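Folylpolyglutamate synthase/dihydrofolate synthase (Thermotoga maritima, PDB 1O5Z) probably catalyses the ATP-dependent addition of glutamate to tetrahydrofolate polyglutamates and to dihydropteroate, using magnesium. Local coordinates at residues Tyr318-Ala323 / Thr415-Ser420; Leu345-Gly350 / Glu369-Thr374; Ile351-Asn356 / Arg380-Asn385; Lys363-Phe368 / Lys392-Asn397. One frame throughout, in Å; residues are numbered along the deposited sequence.

Interaction 1 (Tyr318-Ala323 / Thr415-Ser420). With SO4 (sulfate ion), chain D.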
loop_
_atom_site.group_PDB
_atom_site.type_symbol
_atom_site.label_atom_id
_atom_site.label_comp_id
_atom_site.label_asym_id
_atom_site.label_seq_id
_atom_site.Cartn_x
_atom_site.Cartn_y
_atom_site.Cartn_z
ATOM N N TYR A 318 15.989 -7.726 -9.333
ATOM C CA TYR A 318 14.594 -7.995 -9.614
ATOM C C TYR A 318 13.795 -6.722 -9.485
ATOM O O TYR A 318 13.905 -6.027 -8.501
ATOM C CB TYR A 318 14.057 -8.995 -8.617
ATOM C CG TYR A 318 14.701 -10.315 -8.782
ATOM C CD1 TYR A 318 15.816 -10.660 -8.039
ATOM C CD2 TYR A 318 14.211 -11.202 -9.696
ATOM C CE1 TYR A 318 16.430 -11.865 -8.224
ATOM C CE2 TYR A 318 14.809 -12.427 -9.894
ATOM C CZ TYR A 318 15.906 -12.758 -9.157
ATOM O OH TYR A 318 16.494 -13.965 -9.394
ATOM N N ILE A 319 12.989 -6.423 -10.492
ATOM C CA ILE A 319 12.061 -5.316 -10.428
ATOM C C ILE A 319 10.702 -5.954 -10.176
ATOM O O ILE A 319 10.137 -6.571 -11.056
ATOM C CB ILE A 319 12.097 -4.485 -11.718
ATOM C CG1 ILE A 319 13.519 -3.951 -11.964
ATOM C CG2 ILE A 319 11.147 -3.288 -11.597
ATOM C CD1 ILE A 319 14.464 -4.825 -12.805
ATOM N N LEU A 320 10.230 -5.834 -8.938
ATOM C CA LEU A 320 8.977 -6.418 -8.530
ATOM C C LEU A 320 7.960 -5.314 -8.645
ATOM O O LEU A 320 8.020 -4.324 -7.928
ATOM C CB LEU A 320 9.049 -6.939 -7.083
ATOM C CG LEU A 320 10.218 -7.928 -6.809
ATOM C CD1 LEU A 320 10.386 -8.246 -5.321
ATOM C CD2 LEU A 320 10.077 -9.168 -7.626
ATOM N N ASP A 321 7.021 -5.480 -9.565
ATOM C CA ASP A 321 5.965 -4.534 -9.689
ATOM C C ASP A 321 4.679 -5.233 -9.982
ATOM O O ASP A 321 4.565 -5.933 -10.994
ATOM C CB ASP A 321 6.283 -3.538 -10.788
ATOM C CG ASP A 321 5.359 -2.336 -10.755
ATOM O OD1 ASP A 321 5.857 -1.229 -10.421
ATOM O OD2 ASP A 321 4.132 -2.398 -11.052
ATOM N N GLY A 322 3.697 -4.998 -9.127
ATOM C CA GLY A 322 2.418 -5.645 -9.245
ATOM C C GLY A 322 1.490 -5.134 -10.330
ATOM O O GLY A 322 0.336 -5.562 -10.345
ATOM N N ALA A 323 1.947 -4.188 -11.180
ATOM C CA ALA A 323 1.187 -3.690 -12.324
ATOM C C ALA A 323 0.348 -4.823 -12.897
ATOM O O ALA A 323 0.882 -5.920 -13.100
ATOM C CB ALA A 323 2.136 -3.158 -13.405
ATOM N N THR A 415 15.604 -8.610 -13.955
ATOM C CA THR A 415 14.349 -9.286 -14.289
ATOM C C THR A 415 13.181 -8.540 -13.696
ATOM O O THR A 415 13.162 -8.291 -12.493
ATOM C CB THR A 415 14.361 -10.699 -13.753
ATOM O OG1 THR A 415 15.363 -11.446 -14.430
ATOM C CG2 THR A 415 13.070 -11.437 -14.096
ATOM N N VAL A 416 12.212 -8.202 -14.547
ATOM C CA VAL A 416 10.979 -7.557 -14.170
ATOM C C VAL A 416 9.938 -8.658 -13.971
ATOM O O VAL A 416 9.634 -9.393 -14.883
ATOM C CB VAL A 416 10.485 -6.579 -15.257
ATOM C CG1 VAL A 416 9.101 -6.034 -14.888
ATOM C CG2 VAL A 416 11.485 -5.445 -15.489
ATOM N N VAL A 417 9.410 -8.759 -12.750
ATOM C CA VAL A 417 8.359 -9.692 -12.417
ATOM C C VAL A 417 7.058 -8.889 -12.237
ATOM O O VAL A 417 6.917 -8.087 -11.326
ATOM C CB VAL A 417 8.721 -10.483 -11.125
ATOM C CG1 VAL A 417 7.621 -11.472 -10.777
ATOM C CG2 VAL A 417 10.035 -11.217 -11.298
ATOM N N THR A 418 6.089 -9.135 -13.099
ATOM C CA THR A 418 4.905 -8.328 -13.120
ATOM C C THR A 418 3.703 -9.054 -13.748
ATOM O O THR A 418 3.807 -10.168 -14.195
ATOM C CB THR A 418 5.273 -6.989 -13.876
ATOM O OG1 THR A 418 4.215 -6.060 -13.727
ATOM C CG2 THR A 418 5.400 -7.138 -15.384
ATOM N N GLY A 419 2.556 -8.400 -13.763
ATOM C CA GLY A 419 1.344 -8.947 -14.375
ATOM C C GLY A 419 0.233 -9.170 -13.386
ATOM O O GLY A 419 -0.931 -9.132 -13.752
ATOM N N SER A 420 0.606 -9.374 -12.126
ATOM C CA SER A 420 -0.278 -9.909 -11.097
ATOM C C SER A 420 0.350 -9.669 -9.746
ATOM O O SER A 420 1.508 -9.961 -9.568
ATOM C CB SER A 420 -0.439 -11.411 -11.297
ATOM O OG SER A 420 -0.942 -12.063 -10.146
HETATM S S SO4 D . -3.868 -10.081 -9.456
HETATM O O1 SO4 D . -3.545 -10.933 -10.581
HETATM O O2 SO4 D . -5.308 -9.985 -9.275
HETATM O O3 SO4 D . -3.342 -10.655 -8.235
HETATM O O4 SO4 D . -3.266 -8.770 -9.715
#
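Backbone pairing between I319 and its neighbours T415 and V417 sets strands 316-320 and 414-418 parallel in the mixed sheet of the C-terminal Mur ligase domain. I319 N donates to T415 O at 2.7 Å, V417 N reaches I319 O at 2.9 Å, and D321 N continues the ladder to V417 O. Beyond it a side chain takes over: T418 OG1 donates to D321 O at 2.8 Å, standing anti to its own backbone N (chi1 -170°) and tilted 31° from the carbonyl plane. A valine at T418 would probably leave D321 O without this hydroxyl donor and let the end of the strand pair drift. D321 OD2 accepts from A323 N through its anti lone pair, an Asx turn. S420, the N-cap of helix 421-433, accepts from L423 N with OG and donates the same hydroxyl to O1 of a sulfate, probably from the crystallisation liquor.

L320 CD2 packs on V417 CB at 4.0 Å, the two side chains running side by side, while I319 CB meets V416 CG2 at 3.9 Å on the opposite face.

Helix 421-433 covers the face of Y318, L320 and V417, helix 326-339 lies against V416 and T418, and strand 345-349 continues the sheet beyond 414-418.

Interaction 2 (Leu345-Gly350 / Glu369-Thr374)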
loop_
_atom_site.group_PDB
_atom_site.type_symbol
_atom_site.label_atom_id
_atom_site.label_comp_id
_atom_site.label_asym_id
_atom_site.label_seq_id
_atom_site.Cartn_x
_atom_site.Cartn_y
_atom_site.Cartn_z
ATOM N N LEU A 345 17.164 -6.357 -20.197
ATOM C CA LEU A 345 16.134 -6.772 -19.266
ATOM C C LEU A 345 15.419 -8.015 -19.725
ATOM O O LEU A 345 15.310 -8.275 -20.913
ATOM C CB LEU A 345 15.078 -5.700 -19.109
ATOM C CG LEU A 345 15.525 -4.362 -18.541
ATOM C CD1 LEU A 345 14.309 -3.472 -18.522
ATOM C CD2 LEU A 345 16.166 -4.492 -17.128
ATOM N N SER A 346 14.935 -8.759 -18.748
ATOM C CA SER A 346 14.123 -9.937 -18.954
ATOM C C SER A 346 12.807 -9.680 -18.219
ATOM O O SER A 346 12.772 -8.923 -17.277
ATOM C CB SER A 346 14.815 -11.183 -18.388
ATOM O OG SER A 346 15.966 -11.504 -19.123
ATOM N N LEU A 347 11.729 -10.275 -18.711
ATOM C CA LEU A 347 10.389 -10.095 -18.207
ATOM C C LEU A 347 9.902 -11.452 -17.833
ATOM O O LEU A 347 9.939 -12.359 -18.663
ATOM C CB LEU A 347 9.456 -9.612 -19.306
ATOM C CG LEU A 347 7.978 -9.429 -18.966
ATOM C CD1 LEU A 347 7.748 -8.466 -17.795
ATOM C CD2 LEU A 347 7.351 -8.873 -20.209
ATOM N N VAL A 348 9.414 -11.563 -16.601
ATOM C CA VAL A 348 8.637 -12.700 -16.177
ATOM C C VAL A 348 7.240 -12.151 -15.906
ATOM O O VAL A 348 7.054 -11.333 -15.002
ATOM C CB VAL A 348 9.267 -13.387 -14.958
ATOM C CG1 VAL A 348 8.416 -14.584 -14.480
ATOM C CG2 VAL A 348 10.724 -13.813 -15.297
ATOM N N ILE A 349 6.276 -12.595 -16.734
ATOM C CA ILE A 349 4.907 -12.090 -16.702
ATOM C C ILE A 349 3.814 -13.194 -16.542
ATOM O O ILE A 349 3.847 -14.238 -17.173
ATOM C CB ILE A 349 4.669 -11.115 -17.895
ATOM C CG1 ILE A 349 3.376 -10.300 -17.710
ATOM C CG2 ILE A 349 4.729 -11.830 -19.254
ATOM C CD1 ILE A 349 3.403 -9.019 -18.454
ATOM N N GLY A 350 2.917 -12.975 -15.586
ATOM C CA GLY A 350 1.753 -13.832 -15.405
ATOM C C GLY A 350 0.582 -12.907 -15.177
ATOM O O GLY A 350 0.657 -12.010 -14.358
ATOM N N GLU A 369 14.796 -8.033 -23.579
ATOM C CA GLU A 369 15.625 -8.874 -24.353
ATOM C C GLU A 369 15.032 -10.278 -24.312
ATOM O O GLU A 369 15.374 -11.099 -25.102
ATOM C CB GLU A 369 16.986 -8.888 -23.690
ATOM C CG GLU A 369 18.153 -9.035 -24.607
ATOM C CD GLU A 369 18.416 -7.767 -25.330
ATOM O OE1 GLU A 369 19.128 -7.839 -26.349
ATOM O OE2 GLU A 369 17.898 -6.723 -24.865
ATOM N N ARG A 370 14.180 -10.567 -23.349
ATOM C CA ARG A 370 13.719 -11.914 -23.135
ATOM C C ARG A 370 12.413 -11.851 -22.379
ATOM O O ARG A 370 12.284 -11.072 -21.413
ATOM C CB ARG A 370 14.748 -12.682 -22.319
ATOM C CG ARG A 370 14.421 -14.140 -22.093
ATOM C CD ARG A 370 15.481 -14.845 -21.303
ATOM N NE ARG A 370 15.099 -16.223 -20.992
ATOM C CZ ARG A 370 15.631 -16.922 -20.018
ATOM N NH1 ARG A 370 16.532 -16.376 -19.235
ATOM N NH2 ARG A 370 15.238 -18.168 -19.794
ATOM N N VAL A 371 11.440 -12.633 -22.852
ATOM C CA VAL A 371 10.110 -12.643 -22.306
ATOM C C VAL A 371 9.741 -14.078 -21.963
ATOM O O VAL A 371 9.845 -15.001 -22.777
ATOM C CB VAL A 371 9.069 -11.984 -23.242
ATOM C CG1 VAL A 371 7.655 -12.025 -22.629
ATOM C CG2 VAL A 371 9.467 -10.538 -23.563
ATOM N N ILE A 372 9.360 -14.234 -20.705
ATOM C CA ILE A 372 8.952 -15.480 -20.131
ATOM C C ILE A 372 7.556 -15.269 -19.542
ATOM O O ILE A 372 7.376 -14.455 -18.677
ATOM C CB ILE A 372 9.900 -15.883 -19.005
ATOM C CG1 ILE A 372 11.340 -15.963 -19.509
ATOM C CG2 ILE A 372 9.428 -17.194 -18.383
ATOM C CD1 ILE A 372 12.335 -16.123 -18.381
ATOM N N VAL A 373 6.584 -16.020 -20.048
ATOM C CA VAL A 373 5.246 -16.029 -19.536
ATOM C C VAL A 373 5.237 -17.175 -18.538
ATOM O O VAL A 373 5.774 -18.255 -18.796
ATOM C CB VAL A 373 4.210 -16.320 -20.653
ATOM C CG1 VAL A 373 2.796 -16.260 -20.105
ATOM C CG2 VAL A 373 4.377 -15.323 -21.822
ATOM N N THR A 374 4.591 -16.941 -17.414
ATOM C CA THR A 374 4.543 -17.921 -16.334
ATOM C C THR A 374 3.140 -18.010 -15.806
ATOM O O THR A 374 2.304 -17.184 -16.163
ATOM C CB THR A 374 5.536 -17.506 -15.246
ATOM O OG1 THR A 374 5.723 -18.604 -14.380
ATOM C CG2 THR A 374 5.029 -16.371 -14.371
#
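The shortest polar bond here runs from E369 N to L345 O, 2.7 Å long, at the entry of two parallel strands. From there the hydrogen bonds run on along the strands. L347 N donates to R370 O and L347 O accepts from I372 N at 2.8 Å; I349 repeats the pattern, its N donating to I372 O and its O receiving T374 N, also at 2.8 Å. Each odd-numbered residue of 345-349 thus offers its backbone to 369-374, and the even ones turn theirs to strand 414-418: S346 and V348 bond there to V416.

The two faces carry different side chains. On one, L347 CD2 lies beside V371 CG1 at 4.0 Å, both side chains pointing the same way, and I349 CG2 approaches V373 CG2. On the other, V348 touches two partners with its two branches: CG1, anti to the backbone N (chi1 179°), meets T374 CG2 at 3.8 Å, whereas CG2 faces I372 CD1. That same I372 methyl sits 3.6 Å above one face of the R370 guanidinium, toward its rim. The R370 chain is extended from CG to NE, which lets NE form a salt bridge with E399 and NH1 a hydrogen bond with S410 O. S346 OG, beside R370 CB at 3.6 Å, is buried without a polar partner.

Helix 384-394 packs on V373 and helix 404-409 on V348 and I372, one on each face. With helix 357-361 between them in sequence, the strands form a beta-alpha-beta unit, part of the mixed beta sheet of the alpha/beta C-terminal Mur ligase domain.

Interaction 3 (Ile351-Asn356 / Arg380-Asn385). With SO4 (sulfate ion), chain E.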
loop_
_atom_site.group_PDB
_atom_site.type_symbol
_atom_site.label_atom_id
_atom_site.label_comp_id
_atom_site.label_asym_id
_atom_site.label_seq_id
_atom_site.Cartn_x
_atom_site.Cartn_y
_atom_site.Cartn_z
ATOM N N ILE A 351 -0.477 -13.083 -15.928
ATOM C CA ILE A 351 -1.635 -12.254 -15.768
ATOM C C ILE A 351 -2.820 -13.168 -15.680
ATOM O O ILE A 351 -2.889 -14.129 -16.428
ATOM C CB ILE A 351 -1.835 -11.299 -16.983
ATOM C CG1 ILE A 351 -0.535 -10.626 -17.399
ATOM C CG2 ILE A 351 -2.910 -10.224 -16.675
ATOM C CD1 ILE A 351 -0.649 -9.927 -18.682
ATOM N N LEU A 352 -3.750 -12.849 -14.786
ATOM C CA LEU A 352 -5.031 -13.535 -14.744
ATOM C C LEU A 352 -5.910 -13.106 -15.922
ATOM O O LEU A 352 -5.696 -12.058 -16.562
ATOM C CB LEU A 352 -5.733 -13.290 -13.403
ATOM C CG LEU A 352 -4.896 -13.642 -12.168
ATOM C CD1 LEU A 352 -5.548 -13.165 -10.887
ATOM C CD2 LEU A 352 -4.663 -15.120 -12.120
ATOM N N ASP A 353 -6.907 -13.938 -16.207
ATOM C CA ASP A 353 -7.715 -13.737 -17.396
ATOM C C ASP A 353 -8.782 -12.684 -17.144
ATOM O O ASP A 353 -9.379 -12.196 -18.084
ATOM C CB ASP A 353 -8.268 -15.075 -17.957
ATOM C CG ASP A 353 -9.599 -15.479 -17.368
ATOM O OD1 ASP A 353 -9.725 -15.536 -16.132
ATOM O OD2 ASP A 353 -10.586 -15.784 -18.085
ATOM N N ASP A 354 -8.978 -12.307 -15.880
ATOM C CA ASP A 354 -9.913 -11.238 -15.513
ATOM C C ASP A 354 -9.326 -9.859 -15.748
ATOM O O ASP A 354 -9.949 -8.869 -15.445
ATOM C CB ASP A 354 -10.390 -11.369 -14.055
ATOM C CG ASP A 354 -9.283 -11.121 -13.032
ATOM O OD1 ASP A 354 -8.079 -11.180 -13.380
ATOM O OD2 ASP A 354 -9.534 -10.872 -11.836
ATOM N N LYS A 355 -8.128 -9.803 -16.294
ATOM C CA LYS A 355 -7.473 -8.548 -16.541
ATOM C C LYS A 355 -7.350 -8.321 -18.036
ATOM O O LYS A 355 -7.607 -9.234 -18.827
ATOM C CB LYS A 355 -6.120 -8.549 -15.818
ATOM C CG LYS A 355 -6.294 -8.012 -14.396
ATOM C CD LYS A 355 -5.608 -8.833 -13.345
ATOM C CE LYS A 355 -6.018 -8.373 -11.959
ATOM N NZ LYS A 355 -7.358 -8.867 -11.587
ATOM N N ASN A 356 -7.006 -7.098 -18.435
ATOM C CA ASN A 356 -6.854 -6.823 -19.856
ATOM C C ASN A 356 -5.478 -7.242 -20.381
ATOM O O ASN A 356 -4.593 -6.413 -20.639
ATOM C CB ASN A 356 -7.164 -5.380 -20.173
ATOM C CG ASN A 356 -7.605 -5.218 -21.567
ATOM O OD1 ASN A 356 -6.861 -5.534 -22.491
ATOM N ND2 ASN A 356 -8.843 -4.788 -21.753
ATOM N N ARG A 380 -7.180 -19.144 -8.967
ATOM C CA ARG A 380 -7.832 -18.189 -9.859
ATOM C C ARG A 380 -7.233 -18.156 -11.270
ATOM O O ARG A 380 -7.899 -17.692 -12.189
ATOM C CB ARG A 380 -7.830 -16.770 -9.240
ATOM C CG ARG A 380 -9.174 -16.370 -8.575
ATOM C CD ARG A 380 -9.082 -15.425 -7.337
ATOM N NE ARG A 380 -8.133 -14.301 -7.452
ATOM C CZ ARG A 380 -8.347 -13.194 -8.192
ATOM N NH1 ARG A 380 -9.480 -13.071 -8.909
ATOM N NH2 ARG A 380 -7.429 -12.206 -8.236
ATOM N N MET A 381 -6.008 -18.648 -11.456
ATOM C CA MET A 381 -5.357 -18.591 -12.776
ATOM C C MET A 381 -5.998 -19.529 -13.794
ATOM O O MET A 381 -5.878 -20.727 -13.649
ATOM C CB MET A 381 -3.851 -18.902 -12.663
ATOM C CG MET A 381 -3.112 -19.132 -14.000
ATOM S SD MET A 381 -2.922 -17.598 -14.924
ATOM C CE MET A 381 -2.811 -18.217 -16.592
ATOM N N LYS A 382 -6.665 -18.978 -14.818
ATOM C CA LYS A 382 -7.140 -19.763 -15.978
ATOM C C LYS A 382 -6.635 -19.179 -17.302
ATOM O O LYS A 382 -6.206 -18.031 -17.364
ATOM C CB LYS A 382 -8.685 -19.987 -15.983
ATOM C CG LYS A 382 -9.586 -18.834 -16.403
ATOM C CD LYS A 382 -11.073 -19.268 -16.419
ATOM C CE LYS A 382 -11.965 -18.396 -17.334
ATOM N NZ LYS A 382 -13.317 -18.997 -17.657
ATOM N N ASP A 383 -6.659 -20.025 -18.332
ATOM C CA ASP A 383 -6.283 -19.687 -19.717
ATOM C C ASP A 383 -4.847 -19.310 -19.946
ATOM O O ASP A 383 -4.552 -18.378 -20.713
ATOM C CB ASP A 383 -7.145 -18.557 -20.274
ATOM C CG ASP A 383 -8.373 -19.045 -20.881
ATOM O OD1 ASP A 383 -9.390 -18.327 -20.773
ATOM O OD2 ASP A 383 -8.405 -20.133 -21.488
ATOM N N MET A 384 -3.950 -20.058 -19.329
ATOM C CA MET A 384 -2.556 -19.913 -19.633
ATOM C C MET A 384 -2.367 -19.959 -21.152
ATOM O O MET A 384 -1.551 -19.250 -21.741
ATOM C CB MET A 384 -1.805 -21.046 -18.977
ATOM C CG MET A 384 -0.347 -21.000 -19.208
ATOM S SD MET A 384 0.335 -19.434 -18.580
ATOM C CE MET A 384 2.071 -19.879 -18.630
ATOM N N ASN A 385 -3.176 -20.784 -21.783
ATOM C CA ASN A 385 -3.056 -21.048 -23.195
ATOM C C ASN A 385 -3.168 -19.775 -24.048
ATOM O O ASN A 385 -2.319 -19.510 -24.901
ATOM C CB ASN A 385 -4.135 -22.066 -23.616
ATOM C CG ASN A 385 -4.792 -22.785 -22.405
ATOM O OD1 ASN A 385 -6.024 -22.965 -22.380
ATOM N ND2 ASN A 385 -3.977 -23.177 -21.404
HETATM S S SO4 E . -5.388 -23.239 -18.008
HETATM O O1 SO4 E . -4.602 -22.029 -17.740
HETATM O O2 SO4 E . -4.409 -24.198 -18.542
HETATM O O3 SO4 E . -6.311 -22.944 -19.113
HETATM O O4 SO4 E . -6.118 -23.581 -16.767
HETATM O O HOH W 1 -7.451 -16.243 -14.895
#
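L352 is the packed centre of this meeting between two loops of the C-terminal Mur ligase domain, where a type I beta turn from L352 to K355 faces the approach to helix 384-394. Its two methyls divide the work. CD2 rests on M381 CA at 3.6 Å, close to M381 CB as well, while CD1 lies over one face of the R380 guanidinium, 3.4 Å from NH2. With CG anti to the carbonyl carbon (chi1 -54°), L352 sets this fork against both residues.

The outer side is looser and charged. D354 OD2 comes to the edge of the R380 guanidinium at 3.7 Å from NH1, a long salt bridge with the two planes 74° apart; K355 NZ pairs with the same carboxylate. D353 and K382 meet without a salt bridge, since D353 OD2 touches K382 CE at 3.0 Å and leaves NZ at 4.2 Å. An alanine at D353 has no carboxylate, and would probably leave the water between the loops held by fewer bonds and K382 without the nearby negative charge. At the start of helix 384-394 a sulfate accepts from M384 N with O1. R380 NH2 and K355 NZ both form salt bridges to another sulfate; both ions probably come from the crystallisation liquor.

Between the loops, one water accepts from D353 N at 2.7 Å and K382 N at 2.8 Å, and probably donates to D353 OD1.

Interaction 4 (Lys363-Phe368 / Lys392-Asn397)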
loop_
_atom_site.group_PDB
_atom_site.type_symbol
_atom_site.label_atom_id
_atom_site.label_comp_id
_atom_site.label_asym_id
_atom_site.label_seq_id
_atom_site.Cartn_x
_atom_site.Cartn_y
_atom_site.Cartn_z
ATOM N N LYS A 363 2.133 -2.902 -23.630
ATOM C CA LYS A 363 2.970 -1.856 -23.014
ATOM C C LYS A 363 4.450 -2.241 -23.059
ATOM O O LYS A 363 5.336 -1.382 -23.159
ATOM C CB LYS A 363 2.526 -1.584 -21.565
ATOM C CG LYS A 363 1.064 -1.137 -21.411
ATOM C CD LYS A 363 0.662 -0.034 -22.402
ATOM C CE LYS A 363 -0.794 0.358 -22.206
ATOM N NZ LYS A 363 -1.197 1.506 -23.026
ATOM N N TYR A 364 4.688 -3.550 -23.032
ATOM C CA TYR A 364 6.013 -4.099 -22.840
ATOM C C TYR A 364 6.777 -4.423 -24.094
ATOM O O TYR A 364 7.889 -4.973 -24.010
ATOM C CB TYR A 364 5.909 -5.354 -21.973
ATOM C CG TYR A 364 5.395 -5.038 -20.620
ATOM C CD1 TYR A 364 4.368 -5.767 -20.070
ATOM C CD2 TYR A 364 5.906 -3.967 -19.899
ATOM C CE1 TYR A 364 3.872 -5.470 -18.850
ATOM C CE2 TYR A 364 5.411 -3.657 -18.658
ATOM C CZ TYR A 364 4.392 -4.420 -18.133
ATOM O OH TYR A 364 3.894 -4.140 -16.878
ATOM N N THR A 365 6.229 -4.055 -25.247
ATOM C CA THR A 365 6.911 -4.302 -26.495
ATOM C C THR A 365 8.144 -3.411 -26.598
ATOM O O THR A 365 8.137 -2.279 -26.142
ATOM C CB THR A 365 5.945 -4.136 -27.752
ATOM O OG1 THR A 365 5.464 -2.771 -27.911
ATOM C CG2 THR A 365 4.692 -5.004 -27.583
ATOM N N GLY A 366 9.208 -3.929 -27.197
ATOM C CA GLY A 366 10.374 -3.105 -27.494
ATOM C C GLY A 366 11.269 -2.827 -26.306
ATOM O O GLY A 366 12.157 -1.994 -26.408
ATOM N N ILE A 367 11.068 -3.527 -25.185
ATOM C CA ILE A 367 11.833 -3.239 -23.955
ATOM C C ILE A 367 12.715 -4.379 -23.510
ATOM O O ILE A 367 13.813 -4.162 -23.020
ATOM C CB ILE A 367 10.873 -2.868 -22.790
ATOM C CG1 ILE A 367 10.216 -1.530 -23.056
ATOM C CG2 ILE A 367 11.601 -2.751 -21.462
ATOM C CD1 ILE A 367 9.110 -1.283 -22.115
ATOM N N PHE A 368 12.229 -5.603 -23.657
ATOM C CA PHE A 368 12.886 -6.743 -23.038
ATOM C C PHE A 368 13.675 -7.528 -24.047
ATOM O O PHE A 368 13.292 -7.653 -25.209
ATOM C CB PHE A 368 11.857 -7.603 -22.344
ATOM C CG PHE A 368 11.201 -6.902 -21.241
ATOM C CD1 PHE A 368 11.822 -6.816 -20.010
ATOM C CD2 PHE A 368 10.000 -6.243 -21.431
ATOM C CE1 PHE A 368 11.223 -6.140 -18.980
ATOM C CE2 PHE A 368 9.406 -5.551 -20.389
ATOM C CZ PHE A 368 10.020 -5.510 -19.175
ATOM N N LYS A 392 2.703 -14.130 -27.738
ATOM C CA LYS A 392 3.313 -14.480 -29.015
ATOM C C LYS A 392 2.861 -13.575 -30.154
ATOM O O LYS A 392 3.616 -13.360 -31.101
ATOM C CB LYS A 392 3.060 -15.945 -29.345
ATOM C CG LYS A 392 3.948 -16.894 -28.529
ATOM C CD LYS A 392 3.535 -18.351 -28.669
ATOM C CE LYS A 392 4.633 -19.284 -28.171
ATOM N NZ LYS A 392 4.118 -20.677 -27.923
ATOM N N LYS A 393 1.650 -13.031 -30.051
ATOM C CA LYS A 393 1.202 -11.896 -30.918
ATOM C C LYS A 393 2.076 -10.612 -30.858
ATOM O O LYS A 393 2.116 -9.857 -31.834
ATOM C CB LYS A 393 -0.235 -11.524 -30.561
ATOM C CG LYS A 393 -1.220 -11.637 -31.690
ATOM C CD LYS A 393 -2.628 -11.369 -31.177
ATOM C CE LYS A 393 -3.580 -11.013 -32.295
ATOM N NZ LYS A 393 -4.592 -10.024 -31.822
ATOM N N PHE A 394 2.766 -10.376 -29.727
ATOM C CA PHE A 394 3.662 -9.194 -29.504
ATOM C C PHE A 394 5.190 -9.387 -29.473
ATOM O O PHE A 394 5.874 -8.387 -29.584
ATOM C CB PHE A 394 3.299 -8.462 -28.204
ATOM C CG PHE A 394 1.871 -8.148 -28.108
ATOM C CD1 PHE A 394 1.015 -8.991 -27.440
ATOM C CD2 PHE A 394 1.366 -7.044 -28.729
ATOM C CE1 PHE A 394 -0.348 -8.745 -27.396
ATOM C CE2 PHE A 394 0.003 -6.780 -28.710
ATOM C CZ PHE A 394 -0.859 -7.639 -28.031
ATOM N N PHE A 395 5.747 -10.588 -29.303
ATOM C CA PHE A 395 7.224 -10.721 -29.164
ATOM C C PHE A 395 7.741 -12.000 -29.822
ATOM O O PHE A 395 7.136 -13.039 -29.661
ATOM C CB PHE A 395 7.725 -10.795 -27.672
ATOM C CG PHE A 395 6.935 -9.967 -26.632
ATOM C CD1 PHE A 395 5.841 -10.521 -25.949
ATOM C CD2 PHE A 395 7.356 -8.696 -26.263
ATOM C CE1 PHE A 395 5.127 -9.794 -24.998
ATOM C CE2 PHE A 395 6.660 -7.979 -25.285
ATOM C CZ PHE A 395 5.559 -8.538 -24.641
ATOM N N LYS A 396 8.900 -11.959 -30.470
ATOM C CA LYS A 396 9.478 -13.180 -31.089
ATOM C C LYS A 396 9.998 -14.125 -30.015
ATOM O O LYS A 396 10.026 -15.352 -30.150
ATOM C CB LYS A 396 10.623 -12.815 -32.048
ATOM N N ASN A 397 10.404 -13.506 -28.933
ATOM C CA ASN A 397 10.970 -14.159 -27.780
ATOM C C ASN A 397 10.198 -15.399 -27.243
ATOM O O ASN A 397 10.783 -16.489 -26.996
ATOM C CB ASN A 397 11.098 -13.097 -26.617
ATOM C CG ASN A 397 11.667 -11.693 -27.103
ATOM O OD1 ASN A 397 12.554 -11.621 -27.963
ATOM N ND2 ASN A 397 11.136 -10.605 -26.541
#
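F395 pushes the edge of its ring against the backbone of Y364, with CE2 lying 3.5 Å from Y364 O near the ring plane. Its first torsion is strained away from a staggered value (chi1 -34°), and this swing brings the ring back to the 363-368 loop, although the bond leaving the backbone does not head there. CZ then reaches Y364 CB at 4.2 Å, and CE2 approaches T365 CA obliquely at 3.9 Å.

T365 supplies the second point of touch. Its methyl, CG2, stands anti to the carbonyl carbon, with OG1 between the backbone N and that carbon (chi1 65°); the methyl thereby meets F394 CB at 3.8 Å and the ring atom CD2 at 4.1 Å, while the hydroxyl makes a weak bond to R362 O. F394 CB in turn lies 3.9 Å above one face of the F395 ring, toward its rim, so F394 CB covers part of the ring that F395 presents to Y364. Farther along, N397 has its CB directed at the other loop, and ND2 comes to 3.9 Å from F368 O. The contact is light and mostly non-polar, made by the F395 edge, a methyl and methylenes, with the carbonyl of Y364 at that edge.

Around it, Y364 reaches helix 326-339 and I349, F368 packs on L345 and L347 of strand 345-349, and F395 and N397 lean on V371 of strand 370-373. The contact therefore joins the loop before strand 370-373 to the C-terminal end of helix 384-394.

In the fold
From the N terminus, the first contact met is at strand 316-320, which interaction 1 joins to 415-420, closing a loop of 91 residues that holds the other three contacts. Within it, interaction 2 closes a short loop between 345-350 and 369-374, and its first strand lies next to 414-418 in the same sheet. Interaction 3 ties the loop leaving strand 345-349 to the loop leading into helix 384-394, and interaction 4 ties the loop entering strand 370-373 to the end of that helix. Both cross interaction 2 and each other, their segments alternating along the chain. Interactions 1 and 2 build the sheet; 3 and 4 tie its crossover loops to the two ends of helix 384-394.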